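Long-range contacts in endoglucanase, glycoside hydrolase family 5 protein (Cytophaga hutchinsonii, PDB 5IHS), which probably hydrolyses internal beta-1,4-glucosidic bonds of cellulose as a family 5 endoglucanase with a TIM-barrel fold: residues Lys34-Lys38 / Gln213-Tyr217; Val37-Tyr41 / Leu238-Ala243; Asp93-Glu97 / Ala135-Phe139. One frame throughout, in Å; residues are numbered along the deposited sequence.

Contact 1: residues Lys34-Lys38 / Gln213-Tyr217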
ATOM      1  N   LYS A  34      15.682  -5.754  -6.298  1.00  9.04           N
ATOM      2  CA  LYS A  34      14.888  -6.594  -5.412  1.00  9.13           C
ATOM      3  C   LYS A  34      14.912  -6.031  -4.002  1.00  9.17           C
ATOM      4  O   LYS A  34      15.966  -5.649  -3.485  1.00  9.77           O
ATOM      5  CB  LYS A  34      15.481  -8.002  -5.383  1.00 10.81           C
ATOM      6  CG  LYS A  34      15.336  -8.789  -6.671  1.00 13.80           C
ATOM      7  CD  LYS A  34      16.051 -10.138  -6.561  1.00 19.09           C
ATOM      8  CE  LYS A  34      15.801 -11.037  -7.745  1.00 23.77           C
ATOM      9  NZ  LYS A  34      16.513 -12.323  -7.553  1.00 26.31           N
ATOM     10  N   LEU A  35      13.744  -6.024  -3.365  1.00  8.57           N
ATOM     11  CA  LEU A  35      13.572  -5.514  -2.015  1.00  9.01           C
ATOM     12  C   LEU A  35      13.541  -6.654  -1.004  1.00  9.04           C
ATOM     13  O   LEU A  35      13.099  -7.769  -1.292  1.00 10.67           O
ATOM     14  CB  LEU A  35      12.268  -4.723  -1.911  1.00  9.04           C
ATOM     15  CG  LEU A  35      12.145  -3.570  -2.904  1.00  9.95           C
ATOM     16  CD1 LEU A  35      10.781  -2.903  -2.728  1.00 10.71           C
ATOM     17  CD2 LEU A  35      13.256  -2.545  -2.762  1.00 11.09           C
ATOM     18  N   SER A  36      13.993  -6.347   0.206  1.00  9.13           N
ATOM     19  CA  SER A  36      13.968  -7.302   1.302  1.00  9.42           C
ATOM     20  C   SER A  36      13.859  -6.521   2.607  1.00  8.72           C
ATOM     21  O   SER A  36      13.810  -5.288   2.613  1.00  9.12           O
ATOM     22  CB  SER A  36      15.190  -8.220   1.256  1.00 10.78           C
ATOM     23  OG  SER A  36      16.350  -7.444   1.330  1.00 12.27           O
ATOM     24  N   VAL A  37      13.808  -7.245   3.718  1.00  8.54           N
ATOM     25  CA  VAL A  37      13.634  -6.645   5.035  1.00  9.34           C
ATOM     26  C   VAL A  37      14.840  -6.993   5.887  1.00 10.33           C
ATOM     27  O   VAL A  37      15.233  -8.161   5.950  1.00 11.87           O
ATOM     28  CB  VAL A  37      12.333  -7.124   5.706  1.00 10.39           C
ATOM     29  CG1 VAL A  37      12.167  -6.495   7.087  1.00 11.24           C
ATOM     30  CG2 VAL A  37      11.122  -6.814   4.817  1.00 10.45           C
ATOM     31  N   LYS A  38      15.405  -5.984   6.549  1.00 11.23           N
ATOM     32  CA  LYS A  38      16.471  -6.157   7.533  1.00 12.82           C
ATOM     33  C   LYS A  38      16.078  -5.368   8.776  1.00 11.21           C
ATOM     34  O   LYS A  38      16.066  -4.130   8.747  1.00 12.33           O
ATOM     35  CB  LYS A  38      17.796  -5.647   6.970  1.00 16.16           C
ATOM     36  CG  LYS A  38      18.960  -5.615   7.950  1.00 20.33           C
ATOM     37  CD  LYS A  38      19.316  -6.998   8.462  1.00 24.48           C
ATOM     38  CE  LYS A  38      20.626  -6.984   9.243  1.00 27.42           C
ATOM     39  NZ  LYS A  38      21.790  -6.844   8.327  1.00 29.23           N
ATOM     40  N   GLN A 213      11.126 -14.855   6.262  1.00 11.79           N
ATOM     41  CA  GLN A 213      11.895 -13.838   5.564  1.00 12.67           C
ATOM     42  C   GLN A 213      11.003 -12.798   4.883  1.00 10.65           C
ATOM     43  O   GLN A 213       9.986 -13.132   4.279  1.00 10.22           O
ATOM     44  CB  GLN A 213      12.742 -14.546   4.510  1.00 17.76           C
ATOM     45  CG  GLN A 213      13.703 -13.661   3.755  1.00 22.72           C
ATOM     46  CD  GLN A 213      14.882 -13.221   4.604  1.00 27.38           C
ATOM     47  OE1 GLN A 213      15.365 -13.975   5.456  1.00 29.69           O
ATOM     48  NE2 GLN A 213      15.353 -11.993   4.373  1.00 29.13           N
ATOM     49  N   ASN A 214      11.427 -11.526   4.952  1.00  9.32           N
ATOM     50  CA  ASN A 214      10.871 -10.439   4.138  1.00  8.61           C
ATOM     51  C   ASN A 214       9.373 -10.225   4.365  1.00  8.14           C
ATOM     52  O   ASN A 214       8.603 -10.029   3.420  1.00  8.74           O
ATOM     53  CB  ASN A 214      11.226 -10.627   2.666  1.00  9.09           C
ATOM     54  CG  ASN A 214      12.711 -10.556   2.437  1.00  9.28           C
ATOM     55  OD1 ASN A 214      13.468 -10.163   3.327  1.00  9.78           O
ATOM     56  ND2 ASN A 214      13.143 -10.941   1.253  1.00 10.53           N
ATOM     57  N   ILE A 215       8.987 -10.192   5.648  1.00  7.94           N
ATOM     58  CA  ILE A 215       7.637  -9.847   6.090  1.00  7.53           C
ATOM     59  C   ILE A 215       7.666  -8.466   6.741  1.00  7.03           C
ATOM     60  O   ILE A 215       8.555  -8.162   7.551  1.00  8.43           O
ATOM     61  CB  ILE A 215       7.082 -10.890   7.083  1.00  8.40           C
ATOM     62  CG1 ILE A 215       7.198 -12.314   6.538  1.00  9.20           C
ATOM     63  CG2 ILE A 215       5.632 -10.560   7.462  1.00  9.08           C
ATOM     64  CD1 ILE A 215       6.486 -12.556   5.221  1.00  9.61           C
ATOM     65  N   MET A 216       6.691  -7.634   6.388  1.00  6.95           N
ATOM     66  CA  MET A 216       6.451  -6.354   7.034  1.00  6.95           C
ATOM     67  C   MET A 216       5.015  -6.316   7.534  1.00  6.49           C
ATOM     68  O   MET A 216       4.190  -7.162   7.179  1.00  6.86           O
ATOM     69  CB  MET A 216       6.702  -5.194   6.059  1.00  7.33           C
ATOM     70  CG  MET A 216       8.094  -5.210   5.443  1.00  7.35           C
ATOM     71  SD  MET A 216       8.402  -3.875   4.273  1.00  8.08           S
ATOM     72  CE  MET A 216       8.822  -2.547   5.387  1.00  9.96           C
ATOM     73  N   TYR A 217       4.706  -5.294   8.334  1.00  6.32           N
ATOM     74  CA  TYR A 217       3.411  -5.184   8.997  1.00  6.30           C
ATOM     75  C   TYR A 217       2.783  -3.833   8.700  1.00  6.10           C
ATOM     76  O   TYR A 217       3.461  -2.801   8.679  1.00  6.85           O
ATOM     77  CB  TYR A 217       3.561  -5.434  10.513  1.00  7.16           C
ATOM     78  CG  TYR A 217       4.210  -6.778  10.758  1.00  7.08           C
ATOM     79  CD1 TYR A 217       5.582  -6.898  10.764  1.00  7.58           C
ATOM     80  CD2 TYR A 217       3.456  -7.932  10.905  1.00  7.14           C
ATOM     81  CE1 TYR A 217       6.197  -8.129  10.923  1.00  7.89           C
ATOM     82  CE2 TYR A 217       4.054  -9.166  11.079  1.00  7.72           C
ATOM     83  CZ  TYR A 217       5.428  -9.262  11.083  1.00  7.86           C
ATOM     84  OH  TYR A 217       6.021 -10.494  11.248  1.00  9.62           O
TER
HETATM   85  O   HOH W   1      13.679 -10.560   6.583  1.00 14.08           O
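Asn214 takes the backbone N of Val37 on its side-chain oxygen, while Met216 meets one valine methyl, CG2. The chi1 of Asn214 (-64°) sets CG beside its own backbone N, and this turns the amide toward strand 35-38. The backbone N of Val37 donates to Asn214 OD1 over 3.0 Å, in a fairly straight bond (162°). The donor stands well above the carbonyl plane rather than on a lone pair. Gln213 NE2 reaches the same Asn214 OD1 at 2.8 Å, from the opposite face. The Gln213 chain bends at chi2 to bring its amide back to its neighbour. Two donors therefore grip one oxygen, one over each face, and should limit rotation of the Asn214 amide. Ser36 CB leans over the face that Val37 N uses, 3.3 Å from Asn214 OD1. The other end of the amide, ND2, is bonded to Thr188 O, so both polar ends are held. Water 1 adds a backbone link: it donates to Val37 O and accepts from Asn214 N, each at 2.9 Å. Farther in, the side chains of Val37 and Met216 cross obliquely. Val37 CG2 presses against Met216 CG at 3.5 Å, tighter than a usual carbon contact, with Met216 SD at 4.0 Å from the same methyl. Both Val37 methyls also lie about 4.0 Å from Ile215 O. The two backbones run nearly at right angles, so the meeting is not strand pairing. Strand 35-38 pairs with strand 41-44, and Met42 of that partner also packs on Met216. Strand 215-221 belongs to the parallel barrel and is met at its start. This is consistent with an N-terminal hairpin that covers the end of the TIM barrel where the strands begin, as in other family 5 cellulases.

Contact 2: residues Val37-Tyr41 / Leu238-Ala243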
ATOM      1  N   VAL A  37      13.808  -7.245   3.718  1.00  8.54           N
ATOM      2  CA  VAL A  37      13.634  -6.645   5.035  1.00  9.34           C
ATOM      3  C   VAL A  37      14.840  -6.993   5.887  1.00 10.33           C
ATOM      4  O   VAL A  37      15.233  -8.161   5.950  1.00 11.87           O
ATOM      5  CB  VAL A  37      12.333  -7.124   5.706  1.00 10.39           C
ATOM      6  CG1 VAL A  37      12.167  -6.495   7.087  1.00 11.24           C
ATOM      7  CG2 VAL A  37      11.122  -6.814   4.817  1.00 10.45           C
ATOM      8  N   LYS A  38      15.405  -5.984   6.549  1.00 11.23           N
ATOM      9  CA  LYS A  38      16.471  -6.157   7.533  1.00 12.82           C
ATOM     10  C   LYS A  38      16.078  -5.368   8.776  1.00 11.21           C
ATOM     11  O   LYS A  38      16.066  -4.130   8.747  1.00 12.33           O
ATOM     12  CB  LYS A  38      17.796  -5.647   6.970  1.00 16.16           C
ATOM     13  CG  LYS A  38      18.960  -5.615   7.950  1.00 20.33           C
ATOM     14  CD  LYS A  38      19.316  -6.998   8.462  1.00 24.48           C
ATOM     15  CE  LYS A  38      20.626  -6.984   9.243  1.00 27.42           C
ATOM     16  NZ  LYS A  38      21.790  -6.844   8.327  1.00 29.23           N
ATOM     17  N   GLY A  39      15.744  -6.073   9.860  1.00 11.99           N
ATOM     18  CA  GLY A  39      15.334  -5.393  11.080  1.00 11.54           C
ATOM     19  C   GLY A  39      14.136  -4.496  10.842  1.00 10.63           C
ATOM     20  O   GLY A  39      13.088  -4.931  10.347  1.00 11.62           O
ATOM     21  N   ASN A  40      14.283  -3.220  11.201  1.00  9.81           N
ATOM     22  CA  ASN A  40      13.209  -2.241  11.059  1.00  9.78           C
ATOM     23  C   ASN A  40      13.103  -1.671   9.648  1.00  9.54           C
ATOM     24  O   ASN A  40      12.284  -0.768   9.439  1.00 11.17           O
ATOM     25  CB  ASN A  40      13.428  -1.027  11.989  1.00 11.75           C
ATOM     26  CG  ASN A  40      13.409  -1.359  13.470  1.00 13.44           C
ATOM     27  OD1 ASN A  40      14.261  -0.861  14.214  1.00 16.55           O
ATOM     28  ND2 ASN A  40      12.444  -2.141  13.914  1.00 12.74           N
ATOM     29  N   TYR A  41      13.899  -2.147   8.683  1.00  8.99           N
ATOM     30  CA  TYR A  41      14.075  -1.435   7.423  1.00  8.89           C
ATOM     31  C   TYR A  41      13.800  -2.286   6.198  1.00  8.50           C
ATOM     32  O   TYR A  41      14.048  -3.492   6.169  1.00  9.48           O
ATOM     33  CB  TYR A  41      15.493  -0.867   7.324  1.00  9.26           C
ATOM     34  CG  TYR A  41      15.702   0.191   8.376  1.00  8.83           C
ATOM     35  CD1 TYR A  41      15.224   1.474   8.177  1.00  9.74           C
ATOM     36  CD2 TYR A  41      16.310  -0.106   9.588  1.00  8.94           C
ATOM     37  CE1 TYR A  41      15.362   2.451   9.138  1.00  9.74           C
ATOM     38  CE2 TYR A  41      16.449   0.861  10.562  1.00  9.35           C
ATOM     39  CZ  TYR A  41      15.976   2.143  10.331  1.00  9.98           C
ATOM     40  OH  TYR A  41      16.111   3.121  11.289  1.00 11.22           O
ATOM     41  N   LEU A 238       8.481  -0.742  16.503  1.00  8.39           N
ATOM     42  CA  LEU A 238       9.857  -0.677  16.022  1.00  8.66           C
ATOM     43  C   LEU A 238      10.832  -1.105  17.112  1.00  9.55           C
ATOM     44  O   LEU A 238      11.819  -1.809  16.838  1.00 10.31           O
ATOM     45  CB  LEU A 238      10.164   0.741  15.542  1.00  9.37           C
ATOM     46  CG  LEU A 238       9.327   1.255  14.371  1.00  9.51           C
ATOM     47  CD1 LEU A 238       9.655   2.718  14.111  1.00 10.92           C
ATOM     48  CD2 LEU A 238       9.552   0.430  13.125  1.00  9.98           C
ATOM     49  N   ASP A 239      10.565  -0.696  18.360  1.00  9.57           N
ATOM     50  CA  ASP A 239      11.425  -1.085  19.476  1.00 10.36           C
ATOM     51  C   ASP A 239      11.503  -2.596  19.617  1.00 11.22           C
ATOM     52  O   ASP A 239      12.503  -3.135  20.116  1.00 12.54           O
ATOM     53  CB  ASP A 239      10.860  -0.534  20.785  1.00 11.35           C
ATOM     54  CG  ASP A 239      10.951   0.975  20.904  1.00 12.93           C
ATOM     55  OD1 ASP A 239      11.662   1.630  20.108  1.00 12.38           O
ATOM     56  OD2 ASP A 239      10.312   1.508  21.841  1.00 14.84           O
ATOM     57  N   MET A 240      10.435  -3.286  19.243  1.00 12.26           N
ATOM     58  CA  MET A 240      10.327  -4.728  19.364  1.00 14.79           C
ATOM     59  C   MET A 240      10.891  -5.444  18.140  1.00 15.78           C
ATOM     60  O   MET A 240      10.913  -6.682  18.117  1.00 18.19           O
ATOM     61  CB  MET A 240       8.848  -5.105  19.622  1.00 16.23           C
ATOM     62  CG  MET A 240       8.212  -4.517  20.949  1.00 18.06           C
ATOM     63  SD  MET A 240       6.372  -4.388  21.102  1.00 19.94           S
ATOM     64  CE  MET A 240       5.977  -6.105  21.353  1.00 21.86           C
ATOM     65  N   GLY A 241      11.324  -4.697  17.119  1.00 15.32           N
ATOM     66  CA  GLY A 241      12.156  -5.225  16.050  1.00 16.06           C
ATOM     67  C   GLY A 241      11.505  -5.486  14.706  1.00 14.99           C
ATOM     68  O   GLY A 241      12.174  -6.040  13.820  1.00 17.57           O
ATOM     69  N   ILE A 242      10.238  -5.110  14.508  1.00 12.44           N
ATOM     70  CA  ILE A 242       9.578  -5.367  13.228  1.00 11.17           C
ATOM     71  C   ILE A 242       9.673  -4.153  12.306  1.00  9.92           C
ATOM     72  O   ILE A 242      10.006  -3.042  12.734  1.00 11.63           O
ATOM     73  CB  ILE A 242       8.118  -5.859  13.380  1.00 11.40           C
ATOM     74  CG1 ILE A 242       7.235  -4.820  14.074  1.00 11.20           C
ATOM     75  CG2 ILE A 242       8.069  -7.205  14.102  1.00 12.17           C
ATOM     76  CD1 ILE A 242       5.724  -5.105  13.947  1.00 11.37           C
ATOM     77  N   ALA A 243       9.376  -4.375  11.029  1.00  8.24           N
ATOM     78  CA  ALA A 243       9.349  -3.335  10.014  1.00  8.39           C
ATOM     79  C   ALA A 243       7.909  -3.046   9.618  1.00  7.38           C
ATOM     80  O   ALA A 243       7.113  -3.968   9.400  1.00  8.32           O
ATOM     81  CB  ALA A 243      10.141  -3.777   8.774  1.00  9.88           C
TER
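Asn40 ND2 donates twice across the contact. One bond goes to Ile242 O at 2.9 Å (154°). The acceptor lies in the amide plane of Asn40, though the nitrogen stands above the carbonyl plane of Ile242. The other goes to Leu238 O at 3.0 Å (150°), where the nitrogen sits in the carbonyl plane, on a lone pair, and the acceptor is tilted from the amide plane. The chi1 of Asn40 (-63°) keeps CG beside the backbone N and points the amide at the loop. Leu238 O also accepts from Gly241 N at 2.9 Å, within the Schellman motif that ends helix 228-239. Gly241 has positive phi, and a side chain there would jam against the preceding carbonyl oxygen. On the other side, Gly39 and Asn40 are the central residues of a type II' turn from Lys38 to Tyr41. Around the polar centre the packing rests largely on one methyl. Ala243 CB fits against this turn, 3.5 Å from Gly39 O and 3.7 Å from Asn40 C. Val37 CG1 closes on the same methyl at 3.8 Å. One asparagine amide thus ties a hairpin turn to a helix C-terminus through main-chain carbonyls, so the link depends on backbone shape more than on partner side chains.

Contact 3: residues Asp93-Glu97 / Ala135-Phe139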
ATOM      1  N   ASP A  93     -19.366  -7.342  -3.798  1.00 17.82           N
ATOM      2  CA  ASP A  93     -19.330  -7.372  -5.261  1.00 19.15           C
ATOM      3  C   ASP A  93     -17.919  -7.178  -5.805  1.00 16.45           C
ATOM      4  O   ASP A  93     -17.727  -6.603  -6.877  1.00 16.91           O
ATOM      5  CB  ASP A  93     -20.290  -6.351  -5.882  1.00 24.56           C
ATOM      6  CG  ASP A  93     -21.747  -6.705  -5.656  1.00 30.40           C
ATOM      7  OD1 ASP A  93     -22.108  -7.891  -5.819  1.00 32.27           O
ATOM      8  OD2 ASP A  93     -22.527  -5.791  -5.315  1.00 32.95           O
ATOM      9  N   GLY A  94     -16.933  -7.657  -5.069  1.00 15.00           N
ATOM     10  CA  GLY A  94     -15.549  -7.624  -5.483  1.00 13.37           C
ATOM     11  C   GLY A  94     -15.080  -8.972  -5.991  1.00 12.40           C
ATOM     12  O   GLY A  94     -15.818  -9.694  -6.668  1.00 12.78           O
ATOM     13  N   TYR A  95     -13.845  -9.321  -5.625  1.00 11.02           N
ATOM     14  CA  TYR A  95     -13.182 -10.514  -6.142  1.00 10.94           C
ATOM     15  C   TYR A  95     -13.947 -11.803  -5.838  1.00 11.81           C
ATOM     16  O   TYR A  95     -13.965 -12.720  -6.664  1.00 12.71           O
ATOM     17  CB  TYR A  95     -11.762 -10.576  -5.570  1.00 11.01           C
ATOM     18  CG  TYR A  95     -11.031 -11.850  -5.910  1.00 11.76           C
ATOM     19  CD1 TYR A  95     -10.512 -12.038  -7.184  1.00 12.14           C
ATOM     20  CD2 TYR A  95     -10.866 -12.867  -4.974  1.00 12.23           C
ATOM     21  CE1 TYR A  95      -9.854 -13.201  -7.533  1.00 12.82           C
ATOM     22  CE2 TYR A  95     -10.209 -14.044  -5.321  1.00 13.13           C
ATOM     23  CZ  TYR A  95      -9.710 -14.199  -6.606  1.00 13.79           C
ATOM     24  OH  TYR A  95      -9.064 -15.367  -6.940  1.00 15.10           O
ATOM     25  N   LEU A  96     -14.533 -11.935  -4.645  1.00 12.09           N
ATOM     26  CA  LEU A  96     -15.205 -13.200  -4.344  1.00 13.21           C
ATOM     27  C   LEU A  96     -16.342 -13.473  -5.325  1.00 14.05           C
ATOM     28  O   LEU A  96     -16.554 -14.618  -5.737  1.00 15.74           O
ATOM     29  CB  LEU A  96     -15.710 -13.236  -2.900  1.00 13.58           C
ATOM     30  CG  LEU A  96     -14.631 -13.187  -1.813  1.00 14.16           C
ATOM     31  CD1 LEU A  96     -15.279 -13.175  -0.436  1.00 15.47           C
ATOM     32  CD2 LEU A  96     -13.636 -14.336  -1.937  1.00 14.73           C
ATOM     33  N   GLU A  97     -17.080 -12.434  -5.716  1.00 14.55           N
ATOM     34  CA  GLU A  97     -18.192 -12.589  -6.647  1.00 16.23           C
ATOM     35  C   GLU A  97     -17.760 -12.495  -8.103  1.00 15.05           C
ATOM     36  O   GLU A  97     -18.366 -13.151  -8.963  1.00 16.29           O
ATOM     37  CB  GLU A  97     -19.230 -11.500  -6.385  1.00 19.71           C
ATOM     38  CG  GLU A  97     -20.000 -11.692  -5.108  1.00 25.20           C
ATOM     39  CD  GLU A  97     -21.373 -12.256  -5.358  1.00 29.38           C
ATOM     40  OE1 GLU A  97     -21.483 -13.211  -6.154  1.00 30.44           O
ATOM     41  OE2 GLU A  97     -22.343 -11.729  -4.773  1.00 31.49           O
ATOM     42  N   ALA A 135     -10.088 -18.833  -1.020  1.00 10.47           N
ATOM     43  CA  ALA A 135     -10.156 -17.838  -2.088  1.00 10.80           C
ATOM     44  C   ALA A 135      -8.902 -16.969  -2.101  1.00  9.49           C
ATOM     45  O   ALA A 135      -8.335 -16.676  -3.164  1.00  9.90           O
ATOM     46  CB  ALA A 135     -11.407 -16.982  -1.913  1.00 12.32           C
ATOM     47  N   ALA A 136      -8.445 -16.551  -0.923  1.00  9.02           N
ATOM     48  CA  ALA A 136      -7.264 -15.698  -0.839  1.00  9.00           C
ATOM     49  C   ALA A 136      -6.010 -16.447  -1.273  1.00  9.06           C
ATOM     50  O   ALA A 136      -5.161 -15.899  -1.988  1.00  9.24           O
ATOM     51  CB  ALA A 136      -7.104 -15.186   0.590  1.00  9.34           C
ATOM     52  N   GLN A 137      -5.874 -17.699  -0.835  1.00  9.22           N
ATOM     53  CA  GLN A 137      -4.728 -18.509  -1.221  1.00  9.81           C
ATOM     54  C   GLN A 137      -4.702 -18.720  -2.725  1.00 10.59           C
ATOM     55  O   GLN A 137      -3.635 -18.677  -3.346  1.00 11.47           O
ATOM     56  CB  GLN A 137      -4.776 -19.848  -0.485  1.00 10.43           C
ATOM     57  CG  GLN A 137      -4.438 -19.732   0.992  1.00 11.02           C
ATOM     58  CD  GLN A 137      -4.570 -21.054   1.720  1.00 12.35           C
ATOM     59  OE1 GLN A 137      -4.652 -22.125   1.101  1.00 13.40           O
ATOM     60  NE2 GLN A 137      -4.585 -20.995   3.042  1.00 13.69           N
ATOM     61  N   ARG A 138      -5.868 -18.948  -3.329  1.00 10.45           N
ATOM     62  CA  ARG A 138      -5.933 -19.147  -4.774  1.00 11.68           C
ATOM     63  C   ARG A 138      -5.470 -17.894  -5.508  1.00 10.75           C
ATOM     64  O   ARG A 138      -4.655 -17.962  -6.440  1.00 11.03           O
ATOM     65  CB  ARG A 138      -7.368 -19.518  -5.173  1.00 13.53           C
ATOM     66  CG  ARG A 138      -7.563 -19.806  -6.654  1.00 17.65           C
ATOM     67  CD  ARG A 138      -8.925 -20.462  -6.937  1.00 21.56           C
ATOM     68  NE  ARG A 138     -10.064 -19.633  -6.529  1.00 25.05           N
ATOM     69  CZ  ARG A 138     -10.867 -19.875  -5.489  1.00 26.77           C
ATOM     70  NH1 ARG A 138     -11.871 -19.049  -5.227  1.00 27.96           N
ATOM     71  NH2 ARG A 138     -10.690 -20.934  -4.712  1.00 27.06           N
ATOM     72  N   PHE A 139      -5.982 -16.735  -5.089  1.00  9.39           N
ATOM     73  CA  PHE A 139      -5.610 -15.470  -5.715  1.00  9.25           C
ATOM     74  C   PHE A 139      -4.110 -15.231  -5.624  1.00  8.68           C
ATOM     75  O   PHE A 139      -3.451 -14.915  -6.623  1.00  9.06           O
ATOM     76  CB  PHE A 139      -6.361 -14.321  -5.047  1.00  9.13           C
ATOM     77  CG  PHE A 139      -5.900 -12.974  -5.512  1.00  8.84           C
ATOM     78  CD1 PHE A 139      -6.211 -12.527  -6.785  1.00  9.40           C
ATOM     79  CD2 PHE A 139      -5.147 -12.155  -4.687  1.00  8.89           C
ATOM     80  CE1 PHE A 139      -5.779 -11.289  -7.228  1.00 10.34           C
ATOM     81  CE2 PHE A 139      -4.711 -10.918  -5.125  1.00  9.19           C
ATOM     82  CZ  PHE A 139      -5.025 -10.483  -6.401  1.00  9.46           C
TER
HETATM   83  O   HOH W   2     -11.499 -17.196  -6.724  1.00 35.64           O
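Tyr95 offers a ring face to Phe139, whose edge turns toward it in an edge-to-face (T-shaped) pair. The ring centroids of Tyr95 and Phe139 are 5.1 Å apart, with planes at 63°. Between the rings the nearest atoms are Phe139 CD1 and Tyr95 CE1, 3.8 Å apart. Near the hydroxyl end, Phe139 CB lies 3.5 Å from Tyr95 OH and 3.7 Å from Tyr95 CZ. The rim of the tyrosine has another neighbour: Ala135 O sits at the ring edge, near its plane, 3.9 Å from Tyr95 CE2. Beside the ring, Leu96 CD2 presses on Ala135 CB at 3.5 Å, tighter than a usual carbon contact. No direct hydrogen bond joins the two segments. Tyr95 OH instead pairs with water 2 at 3.1 Å, and this water also lies close to the Arg138 guanidinium.

Tyr95 has CG anti to the backbone N (chi1 173°), and its ring reaches out to the helix. Phe139 runs alongside the tyrosine toward the barrel strands, and its edge faces Tyr95. Ala135 and Phe139 are one helical turn apart, so both present the same face of helix 133-147. With a serine in place of Tyr95, the Phe139 edge would probably lose the ring face it meets, and a gap would open beside Ala135. The loop is positioned from behind by backbone bonds: Tyr95 pairs with Gly89 and Leu96 with Val90.

Segment 93-97 follows barrel strand 83-89 and precedes helix 99-116. It lies against the beginning of helix 133-147. Met88 of strand 83-89 touches both aromatic residues. Tyr124 of strand 119-125 touches Tyr95 and Leu96, and Ile122 of that strand touches Phe139. The contact thus joins a loop leaving one barrel strand to the helix that follows the next.

How the contacts relate
Contacts 1 and 2 work as a pair, while contact 3 stands apart. The first two share Val37 and strand 35-38. Their centres are 9 Å apart, and a probable hydrogen bond from Tyr217 N to Ala243 O joins their second segments. Both are polar links from the hairpin to the end of the barrel where the strands start, through an asparagine amide that accepts in contact 1 and donates in contact 2. Contact 1 lies nearest the chain's centre; contact 2 has two exposed glycines at its margin. Contact 3, about 25 Å from contact 1 centre to centre, is mostly aromatic and apolar, between a loop after a barrel strand and a helix. All three are partly buried.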